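Local coordinates for MarR Like Protein, TVG0766549 (Thermoplasma volcanium, PDB 3LFK) that is of unknown function but, once reported as a mechanosensitive channel, folds like MarR-type winged helix-turn-helix transcriptional regulators and may act as one, at residues A[43-46]-A[51-54]. Residues are numbered along the deposited sequence; the frame is centred on the assembly and turned at random.
Sequences LFLK and KIPL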
loop_
_atom_site.group_PDB
_atom_site.type_symbol
_atom_site.label_atom_id
_atom_site.label_comp_id
_atom_site.label_asym_id
_atom_site.label_seq_id
_atom_site.Cartn_x
_atom_site.Cartn_y
_atom_site.Cartn_z
ATOM N N LEU A 43 2.205 2.990 -1.936
ATOM C CA LEU A 43 1.988 4.435 -1.987
ATOM C C LEU A 43 1.878 4.905 -3.439
ATOM O O LEU A 43 1.151 5.855 -3.733
ATOM C CB LEU A 43 3.128 5.180 -1.262
ATOM C CG LEU A 43 3.215 4.886 0.237
ATOM C CD1 LEU A 43 4.300 5.752 0.874
ATOM C CD2 LEU A 43 1.886 5.134 0.892
ATOM N N PHE A 44 2.585 4.243 -4.343
ATOM C CA PHE A 44 2.491 4.613 -5.754
ATOM C C PHE A 44 1.041 4.355 -6.192
ATOM O O PHE A 44 0.414 5.179 -6.848
ATOM C CB PHE A 44 3.469 3.770 -6.575
ATOM C CG PHE A 44 3.328 3.941 -8.064
ATOM C CD1 PHE A 44 4.019 4.948 -8.734
ATOM C CD2 PHE A 44 2.501 3.093 -8.796
ATOM C CE1 PHE A 44 3.879 5.099 -10.116
ATOM C CE2 PHE A 44 2.356 3.233 -10.174
ATOM C CZ PHE A 44 3.047 4.241 -10.835
ATOM N N LEU A 45 0.487 3.206 -5.823
ATOM C CA LEU A 45 -0.876 2.894 -6.193
ATOM C C LEU A 45 -1.859 3.894 -5.577
ATOM O O LEU A 45 -2.812 4.320 -6.236
ATOM C CB LEU A 45 -1.229 1.455 -5.748
ATOM C CG LEU A 45 -0.418 0.370 -6.484
ATOM C CD1 LEU A 45 -0.637 -0.998 -5.793
ATOM C CD2 LEU A 45 -0.858 0.279 -7.936
ATOM N N LYS A 46 -1.629 4.268 -4.321
ATOM C CA LYS A 46 -2.497 5.202 -3.626
ATOM C C LYS A 46 -2.435 6.569 -4.299
ATOM O O LYS A 46 -3.468 7.215 -4.476
ATOM C CB LYS A 46 -2.068 5.332 -2.157
ATOM C CG LYS A 46 -3.018 6.171 -1.309
ATOM C CD LYS A 46 -4.373 5.465 -1.197
ATOM C CE LYS A 46 -5.343 6.194 -0.253
ATOM N NZ LYS A 46 -5.869 7.465 -0.842
ATOM N N LYS A 51 -6.086 2.853 -8.358
ATOM C CA LYS A 51 -6.482 2.049 -9.524
ATOM C C LYS A 51 -5.637 2.453 -10.739
ATOM O O LYS A 51 -5.656 3.622 -11.118
ATOM C CB LYS A 51 -7.951 2.286 -9.848
ATOM C CG LYS A 51 -8.425 1.517 -11.063
ATOM C CD LYS A 51 -9.943 1.451 -11.082
ATOM C CE LYS A 51 -10.429 0.371 -12.024
ATOM N NZ LYS A 51 -11.914 0.246 -11.967
ATOM N N ILE A 52 -4.951 1.491 -11.373
ATOM C CA ILE A 52 -4.048 1.800 -12.498
ATOM C C ILE A 52 -3.698 0.577 -13.396
ATOM O O ILE A 52 -3.705 -0.570 -12.936
ATOM C CB ILE A 52 -2.746 2.405 -11.889
ATOM C CG1 ILE A 52 -1.836 3.001 -12.964
ATOM C CG2 ILE A 52 -1.964 1.323 -11.175
ATOM C CD1 ILE A 52 -0.629 3.740 -12.370
ATOM N N PRO A 53 -3.412 0.797 -14.696
ATOM C CA PRO A 53 -3.062 -0.321 -15.588
ATOM C C PRO A 53 -1.744 -0.986 -15.175
ATOM O O PRO A 53 -0.810 -0.309 -14.725
ATOM C CB PRO A 53 -2.917 0.359 -16.958
ATOM C CG PRO A 53 -3.885 1.478 -16.877
ATOM C CD PRO A 53 -3.643 2.029 -15.481
ATOM N N LEU A 54 -1.641 -2.301 -15.340
ATOM C CA LEU A 54 -0.408 -2.975 -14.960
ATOM C C LEU A 54 0.815 -2.435 -15.710
ATOM O O LEU A 54 1.892 -2.309 -15.138
ATOM C CB LEU A 54 -0.528 -4.494 -15.169
ATOM C CG LEU A 54 0.728 -5.316 -14.875
ATOM C CD1 LEU A 54 1.045 -5.346 -13.365
ATOM C CD2 LEU A 54 0.489 -6.729 -15.373
#
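In the winged helix-turn-helix fold of this MarR-like protein, the last turn of helix 36-47 packs on the short strand 51-53 that follows, and Phe-44 and Leu-45 meet Ile-52 across the short connection between the two elements. The strand lies at one margin of the three-stranded antiparallel sheet; Ile-52 is tied to it by backbone hydrogen bonding with Ile-90 of strand 87-92, while its side chain is directed at the helix. The backbones themselves stay apart: the nearest alpha carbons, CA of Leu-45 and CA of Lys-51, are 6.6 Å from each other, and no hydrogen bond spans the two segments.

Ile-52 divides its two branches between the two helix residues. With CG1 anti to the backbone N (chi1 -170°), the longer branch carries CD1 to Phe-44, where it lies 3.7 Å from CE2 and 4.0 Å from CZ, an oblique approach to the ring. The short branch instead meets Leu-45, its CG2 standing 3.6 Å from CD2 of that leucine. Both helix side chains run across Ile-52 at about a right angle. The ring of Phe-44 reaches the strand because its CG is anti to the backbone N (chi1 172°), which brings the end of the ring closer to the isoleucine than the direction of its CB alone would.

Ile-57 of helix 54-60, which starts right after Pro-53 at its N-cap position, touches both Leu-45 and Ile-52, and Leu-92 of strand 87-92 lies against Leu-45. Only 149 Å² is buried between the segments, and the side-chain contacts are all carbon to carbon. The contact therefore probably rests on dispersion and the exclusion of water, with Leu-45 and Ile-52 buried and Phe-44 partly exposed.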